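Side-chain contacts in NADH kinase POS5 (Saccharomyces cerevisiae, PDB 3AFO), which phosphorylates NADH, and with about half the preference NAD(+), at the expense of ATP, supplying mitochondria with the reductant NADPH: residues F62-H65 / L66-Y70; T105-E108 / Q109-V112; G367-L371 / L372-S376. All blocks are in the same frame, centred on the assembly; numbering follows the deposited sequence.

Contact 1 of 3, residues F62-H65 / L66-Y70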
loop_
_atom_site.group_PDB
_atom_site.type_symbol
_atom_site.label_atom_id
_atom_site.label_comp_id
_atom_site.label_asym_id
_atom_site.label_seq_id
_atom_site.Cartn_x
_atom_site.Cartn_y
_atom_site.Cartn_z
ATOM N N PHE A 62 -41.037 11.708 -13.354
ATOM C CA PHE A 62 -40.849 10.526 -14.173
ATOM C C PHE A 62 -42.175 9.796 -14.410
ATOM O O PHE A 62 -42.489 9.426 -15.535
ATOM C CB PHE A 62 -39.813 9.585 -13.546
ATOM C CG PHE A 62 -39.437 8.438 -14.425
ATOM C CD1 PHE A 62 -38.840 8.661 -15.659
ATOM C CD2 PHE A 62 -39.664 7.131 -14.016
ATOM C CE1 PHE A 62 -38.478 7.581 -16.495
ATOM C CE2 PHE A 62 -39.306 6.058 -14.837
ATOM C CZ PHE A 62 -38.717 6.288 -16.078
ATOM N N ILE A 63 -42.937 9.609 -13.338
ATOM C CA ILE A 63 -44.243 8.951 -13.376
ATOM C C ILE A 63 -45.239 9.714 -14.260
ATOM O O ILE A 63 -46.010 9.100 -15.008
ATOM C CB ILE A 63 -44.805 8.782 -11.949
ATOM C CG1 ILE A 63 -43.934 7.799 -11.154
ATOM C CG2 ILE A 63 -46.273 8.315 -11.983
ATOM C CD1 ILE A 63 -44.244 7.726 -9.674
ATOM N N THR A 64 -45.212 11.045 -14.160
ATOM C CA THR A 64 -46.004 11.930 -15.029
ATOM C C THR A 64 -45.674 11.661 -16.504
ATOM O O THR A 64 -46.579 11.443 -17.321
ATOM C CB THR A 64 -45.827 13.426 -14.627
ATOM O OG1 THR A 64 -46.333 13.619 -13.301
ATOM C CG2 THR A 64 -46.576 14.385 -15.576
ATOM N N HIS A 65 -44.383 11.623 -16.829
ATOM C CA HIS A 65 -43.940 11.283 -18.175
ATOM C C HIS A 65 -44.430 9.907 -18.662
ATOM O O HIS A 65 -44.891 9.782 -19.794
ATOM C CB HIS A 65 -42.414 11.379 -18.286
ATOM C CG HIS A 65 -41.873 10.867 -19.584
ATOM N ND1 HIS A 65 -42.152 11.465 -20.794
ATOM C CD2 HIS A 65 -41.059 9.820 -19.859
ATOM C CE1 HIS A 65 -41.538 10.803 -21.760
ATOM N NE2 HIS A 65 -40.866 9.804 -21.218
ATOM N N LEU A 66 -44.316 8.883 -17.822
ATOM C CA LEU A 66 -44.779 7.543 -18.192
ATOM C C LEU A 66 -46.287 7.535 -18.473
ATOM O O LEU A 66 -46.745 6.969 -19.470
ATOM C CB LEU A 66 -44.435 6.523 -17.099
ATOM C CG LEU A 66 -42.938 6.354 -16.786
ATOM C CD1 LEU A 66 -42.728 5.369 -15.654
ATOM C CD2 LEU A 66 -42.171 5.935 -18.049
ATOM N N HIS A 67 -47.039 8.187 -17.591
ATOM C CA HIS A 67 -48.491 8.249 -17.707
ATOM C C HIS A 67 -48.943 9.064 -18.905
ATOM O O HIS A 67 -49.973 8.766 -19.498
ATOM C CB HIS A 67 -49.115 8.797 -16.435
ATOM C CG HIS A 67 -49.121 7.824 -15.301
ATOM N ND1 HIS A 67 -49.436 8.191 -14.015
ATOM C CD2 HIS A 67 -48.844 6.498 -15.259
ATOM C CE1 HIS A 67 -49.368 7.133 -13.226
ATOM N NE2 HIS A 67 -49.006 6.093 -13.957
ATOM N N GLU A 68 -48.180 10.094 -19.246
ATOM C CA GLU A 68 -48.462 10.887 -20.438
ATOM C C GLU A 68 -48.109 10.138 -21.727
ATOM O O GLU A 68 -48.884 10.150 -22.672
ATOM C CB GLU A 68 -47.733 12.232 -20.394
ATOM C CG GLU A 68 -48.394 13.283 -19.498
ATOM C CD GLU A 68 -47.555 14.551 -19.334
ATOM O OE1 GLU A 68 -46.521 14.698 -20.022
ATOM O OE2 GLU A 68 -47.936 15.410 -18.506
ATOM N N SER A 69 -46.954 9.469 -21.755
ATOM C CA SER A 69 -46.391 8.992 -23.028
ATOM C C SER A 69 -46.526 7.503 -23.314
ATOM O O SER A 69 -46.441 7.096 -24.473
ATOM C CB SER A 69 -44.921 9.390 -23.148
ATOM O OG SER A 69 -44.801 10.757 -23.467
ATOM N N TYR A 70 -46.697 6.701 -22.266
ATOM C CA TYR A 70 -46.791 5.248 -22.386
ATOM C C TYR A 70 -48.027 4.709 -21.651
ATOM O O TYR A 70 -47.913 4.238 -20.525
ATOM C CB TYR A 70 -45.516 4.583 -21.834
ATOM C CG TYR A 70 -44.262 5.082 -22.493
ATOM C CD1 TYR A 70 -43.796 4.501 -23.676
ATOM C CD2 TYR A 70 -43.548 6.150 -21.954
ATOM C CE1 TYR A 70 -42.658 4.969 -24.299
ATOM C CE2 TYR A 70 -42.401 6.628 -22.570
ATOM C CZ TYR A 70 -41.963 6.033 -23.739
ATOM O OH TYR A 70 -40.826 6.500 -24.352
HETATM O O HOH W 1 -39.568 8.266 -22.916
HETATM O O HOH W 2 -44.412 12.802 -21.458
#
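L66 lies over one face of the F62 ring: its CG makes a CH-pi contact 4.3 Å from the F62 ring centroid, and L66 CD1 comes to 3.6 Å from F62 CE2. With CG anti to the backbone N (chi1 -172°), the phenyl group swings alongside its own carbonyl and meets the leucine one turn on. I63 and H67 repeat this spacing side by side, the I63 CG2 methyl standing over the imidazole, 3.9 Å from the centroid of the H67 ring. H67 ND1 is bonded to ND1 of H101, which limits how that ring can turn.

These pairs belong to the last turns of helix 53-69, the crossover of a beta-alpha-beta unit between parallel strands 43-48 and 74-76; F62 and I63 pack on I46, and L66 on V75.

H65 takes part in a more polar cluster. The edge of the Y70 ring approaches the H65 ring face in an offset edge-to-face pair, planes at 83°. One water bridges H65 NE2 and Y70 OH, 2.6 Å from each, while another joins H65 ND1 to S69 OG and E68 OE1.

Contact 2 of 3, residues T105-E108 / Q109-V112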
loop_
_atom_site.group_PDB
_atom_site.type_symbol
_atom_site.label_atom_id
_atom_site.label_comp_id
_atom_site.label_asym_id
_atom_site.label_seq_id
_atom_site.Cartn_x
_atom_site.Cartn_y
_atom_site.Cartn_z
ATOM N N THR A 105 -49.148 -0.561 -5.644
ATOM C CA THR A 105 -48.304 -0.842 -4.501
ATOM C C THR A 105 -48.755 -2.086 -3.736
ATOM O O THR A 105 -49.875 -2.576 -3.921
ATOM C CB THR A 105 -48.243 0.367 -3.536
ATOM O OG1 THR A 105 -47.125 0.204 -2.666
ATOM C CG2 THR A 105 -49.520 0.493 -2.693
ATOM N N GLY A 106 -47.872 -2.583 -2.876
ATOM C CA GLY A 106 -48.175 -3.702 -1.991
ATOM C C GLY A 106 -46.913 -4.189 -1.294
ATOM O O GLY A 106 -45.891 -3.503 -1.324
ATOM N N PRO A 107 -46.981 -5.377 -0.662
ATOM C CA PRO A 107 -45.815 -6.002 -0.004
ATOM C C PRO A 107 -44.730 -6.419 -1.011
ATOM O O PRO A 107 -45.044 -6.708 -2.171
ATOM C CB PRO A 107 -46.408 -7.242 0.671
ATOM C CG PRO A 107 -47.924 -7.068 0.617
ATOM C CD PRO A 107 -48.206 -6.193 -0.540
ATOM N N GLU A 108 -43.474 -6.464 -0.556
ATOM C CA GLU A 108 -42.314 -6.789 -1.403
ATOM C C GLU A 108 -42.557 -7.976 -2.329
ATOM O O GLU A 108 -42.361 -7.870 -3.537
ATOM C CB GLU A 108 -41.040 -7.038 -0.563
ATOM C CG GLU A 108 -40.951 -6.244 0.746
ATOM C CD GLU A 108 -39.546 -5.722 1.058
ATOM O OE1 GLU A 108 -38.593 -6.533 1.147
ATOM O OE2 GLU A 108 -39.402 -4.487 1.229
ATOM N N GLN A 109 -43.000 -9.097 -1.757
ATOM C CA GLN A 109 -43.244 -10.331 -2.515
ATOM C C GLN A 109 -44.170 -10.077 -3.694
ATOM O O GLN A 109 -43.933 -10.575 -4.790
ATOM C CB GLN A 109 -43.837 -11.435 -1.623
ATOM C CG GLN A 109 -43.411 -11.389 -0.158
ATOM C CD GLN A 109 -44.252 -10.424 0.682
ATOM O OE1 GLN A 109 -43.745 -9.412 1.188
ATOM N NE2 GLN A 109 -45.540 -10.733 0.830
ATOM N N ASP A 110 -45.223 -9.296 -3.461
ATOM C CA ASP A 110 -46.145 -8.893 -4.521
ATOM C C ASP A 110 -45.443 -8.050 -5.591
ATOM O O ASP A 110 -45.659 -8.252 -6.782
ATOM C CB ASP A 110 -47.335 -8.116 -3.933
ATOM C CG ASP A 110 -48.403 -9.021 -3.314
ATOM O OD1 ASP A 110 -48.084 -10.131 -2.831
ATOM O OD2 ASP A 110 -49.582 -8.606 -3.314
ATOM N N ILE A 111 -44.603 -7.107 -5.161
ATOM C CA ILE A 111 -43.889 -6.233 -6.096
ATOM C C ILE A 111 -42.863 -7.027 -6.903
ATOM O O ILE A 111 -42.803 -6.926 -8.133
ATOM C CB ILE A 111 -43.203 -5.049 -5.364
ATOM C CG1 ILE A 111 -44.257 -4.101 -4.782
ATOM C CG2 ILE A 111 -42.232 -4.315 -6.300
ATOM C CD1 ILE A 111 -43.689 -2.893 -4.056
ATOM N N VAL A 112 -42.083 -7.835 -6.190
ATOM C CA VAL A 112 -41.016 -8.644 -6.766
ATOM C C VAL A 112 -41.485 -9.518 -7.947
ATOM O O VAL A 112 -40.799 -9.610 -8.975
ATOM C CB VAL A 112 -40.338 -9.492 -5.647
ATOM C CG1 VAL A 112 -39.510 -10.614 -6.214
ATOM C CG2 VAL A 112 -39.485 -8.593 -4.750
#
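This is a local helix-start contact at the protein surface, where P107 and the residue before it meet the first turn of helix 108-114 just after strand 101-105. P107 occupies the N-cap position, and its carbonyl accepts the first i,i+4 bond of the helix: I111 N reaches P107 O at 3.0 Å, the donor lying in the carbonyl plane, and D110 N adds a weak second bond. The next carbonyl continues the helical pattern, with V112 N meeting E108 O at 2.7 Å in a nearly straight bond (174°).

Being an imino acid, P107 has no N-H to give, and a capping box, in which the third helical residue would bind the N-cap amide, cannot form. D110 holds that third position, and its side chain instead runs beside the pyrrolidine ring, pointing the same way, with OD2 3.9 Å from P107 CD. With D110 and E108 both acidic in the first turn, their charges probably interact favourably with the positive end of the helix dipole.

Q109 folds back to a different corner of the pyrrolidine, at P107 CB rather than CD. A bend at chi2 (84°) carries its amide group round so that OE1 comes 3.5 Å from P107 CB, with NE2 beside it at a similar distance, a van der Waals contact between a flat polar group and the ring's CH2.

Strand, short loop and helix here belong to the N-terminal domain of the NAD kinase family. On the inner side, I111 points back at the loop and places CD1 3.6 Å from G106 O, while its side chain also packs on Q78. The G106 amide nitrogen is buried with no partner in the model, and a CB on this glycine would be expected to run into P107 CD.

Contact 3 of 3, residues G367-L371 / L372-S376; sequences GINEL and LGFNS
The backbone leaves helix 363-370 through overlapping, mostly weak bonds: L372 N is shared between G367 O and I368 O, and G373 N makes a weak bond to N369 O. The firm one is F374 N to I368 O at 3.0 Å, reaching back six residues, one more than the equivalent bond of a Schellman motif. G373, the first non-helical residue, has positive phi (68°), which favours glycine, and turns the chain back so that F374 returns beside the helix.

There I368 and F374 run side by side. The I368 CD1 methyl lies over one face of the F374 ring, 4.1 Å from F374 CD2, and N375 CB covers the opposite face. N369 OD1 meets the ring at its edge, in plane, 3.5 Å from F374 CD2. Two waters bridge the turn, one linking N369 O to F374 O and the other N369 OD1 to the same F374 O.

This helix end is also an assembly element: N369 ND2 binds L224 O of the second subunit, whose F271 meets the F374 ring edge-to-face, and the L372 side chain comes within about 5 Å of a bound NADH, nearest atoms. Were F374 reduced to an alanine, the I368 methyl and F271 of the second subunit would probably lose their aromatic partner, and a gap would be likely to open at this interface.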
loop_
_atom_site.group_PDB
_atom_site.type_symbol
_atom_site.label_atom_id
_atom_site.label_comp_id
_atom_site.label_asym_id
_atom_site.label_seq_id
_atom_site.Cartn_x
_atom_site.Cartn_y
_atom_site.Cartn_z
ATOM N N GLY A 367 -15.720 6.011 -15.990
ATOM C CA GLY A 367 -16.097 6.096 -14.575
ATOM C C GLY A 367 -14.902 6.150 -13.629
ATOM O O GLY A 367 -14.839 7.023 -12.756
ATOM N N ILE A 368 -13.953 5.229 -13.793
ATOM C CA ILE A 368 -12.772 5.226 -12.909
ATOM C C ILE A 368 -11.936 6.508 -13.089
ATOM O O ILE A 368 -11.484 7.094 -12.102
ATOM C CB ILE A 368 -11.919 3.911 -12.987
ATOM C CG1 ILE A 368 -11.209 3.753 -14.335
ATOM C CG2 ILE A 368 -12.788 2.684 -12.671
ATOM C CD1 ILE A 368 -10.201 2.602 -14.383
ATOM N N ASN A 369 -11.775 6.956 -14.334
ATOM C CA ASN A 369 -11.059 8.207 -14.610
ATOM C C ASN A 369 -11.758 9.445 -14.069
ATOM O O ASN A 369 -11.149 10.216 -13.332
ATOM C CB ASN A 369 -10.797 8.387 -16.113
ATOM C CG ASN A 369 -9.614 7.564 -16.610
ATOM O OD1 ASN A 369 -8.696 7.232 -15.853
ATOM N ND2 ASN A 369 -9.624 7.252 -17.899
ATOM N N GLU A 370 -13.030 9.634 -14.432
ATOM C CA GLU A 370 -13.733 10.890 -14.136
ATOM C C GLU A 370 -14.364 10.969 -12.752
ATOM O O GLU A 370 -14.407 12.045 -12.148
ATOM C CB GLU A 370 -14.793 11.198 -15.201
ATOM C CG GLU A 370 -14.220 11.325 -16.611
ATOM C CD GLU A 370 -15.220 11.874 -17.619
ATOM O OE1 GLU A 370 -16.370 12.184 -17.231
ATOM O OE2 GLU A 370 -14.850 12.000 -18.807
ATOM N N LEU A 371 -14.866 9.852 -12.249
ATOM C CA LEU A 371 -15.505 9.861 -10.940
ATOM C C LEU A 371 -14.539 9.543 -9.805
ATOM O O LEU A 371 -14.631 10.137 -8.730
ATOM C CB LEU A 371 -16.686 8.886 -10.910
ATOM C CG LEU A 371 -17.719 9.080 -12.026
ATOM C CD1 LEU A 371 -18.699 7.924 -12.018
ATOM C CD2 LEU A 371 -18.441 10.439 -11.871
ATOM N N LEU A 372 -13.627 8.602 -10.036
ATOM C CA LEU A 372 -12.698 8.174 -8.980
ATOM C C LEU A 372 -11.329 8.858 -9.065
ATOM O O LEU A 372 -10.543 8.790 -8.122
ATOM C CB LEU A 372 -12.531 6.650 -8.982
ATOM C CG LEU A 372 -13.783 5.782 -8.807
ATOM C CD1 LEU A 372 -13.354 4.329 -8.749
ATOM C CD2 LEU A 372 -14.591 6.153 -7.572
ATOM N N GLY A 373 -11.061 9.525 -10.183
ATOM C CA GLY A 373 -9.784 10.210 -10.389
ATOM C C GLY A 373 -8.625 9.239 -10.511
ATOM O O GLY A 373 -7.538 9.492 -9.968
ATOM N N PHE A 374 -8.865 8.114 -11.193
ATOM C CA PHE A 374 -7.842 7.088 -11.371
ATOM C C PHE A 374 -6.622 7.681 -12.063
ATOM O O PHE A 374 -6.764 8.393 -13.056
ATOM C CB PHE A 374 -8.372 5.908 -12.197
ATOM C CG PHE A 374 -7.301 4.963 -12.660
ATOM C CD1 PHE A 374 -6.714 4.060 -11.769
ATOM C CD2 PHE A 374 -6.867 4.975 -13.983
ATOM C CE1 PHE A 374 -5.716 3.200 -12.195
ATOM C CE2 PHE A 374 -5.885 4.113 -14.416
ATOM C CZ PHE A 374 -5.301 3.217 -13.522
ATOM N N ASN A 375 -5.443 7.337 -11.546
ATOM C CA ASN A 375 -4.160 7.837 -12.023
ATOM C C ASN A 375 -4.186 9.314 -12.428
ATOM O O ASN A 375 -3.809 9.654 -13.544
ATOM C CB ASN A 375 -3.610 6.983 -13.179
ATOM C CG ASN A 375 -2.154 7.308 -13.491
ATOM O OD1 ASN A 375 -1.339 7.469 -12.581
ATOM N ND2 ASN A 375 -1.827 7.423 -14.774
ATOM N N SER A 376 -4.637 10.170 -11.515
ATOM C CA SER A 376 -4.640 11.611 -11.747
ATOM C C SER A 376 -3.209 12.092 -11.848
ATOM O O SER A 376 -2.364 11.772 -10.991
ATOM C CB SER A 376 -5.333 12.346 -10.596
ATOM O OG SER A 376 -6.698 11.970 -10.505
HETATM O O HOH W 3 -8.408 10.509 -13.678
HETATM O O HOH W 4 -6.178 8.259 -15.770
#

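Overall arrangement
All three contacts are local, joining residues two to six positions apart, yet each reflects its place in the fold. Contacts 1 and 2 share the N-terminal family domain, their centres about 21 Å apart, and neither touches another subunit. Contact 1, partly buried, combines apolar and aromatic pairs along a crossover helix with a water-bridged histidine cluster. Contact 2, on the surface, relies on the first backbone bonds of a helix and on side chains packed round its N-cap proline. Contact 3 lies at the C-terminal end of helix 363-370, across the chain's centre from contact 2, about 38 Å between centres. Also partly buried, it packs its turn and ring against neighbouring copies of the protein.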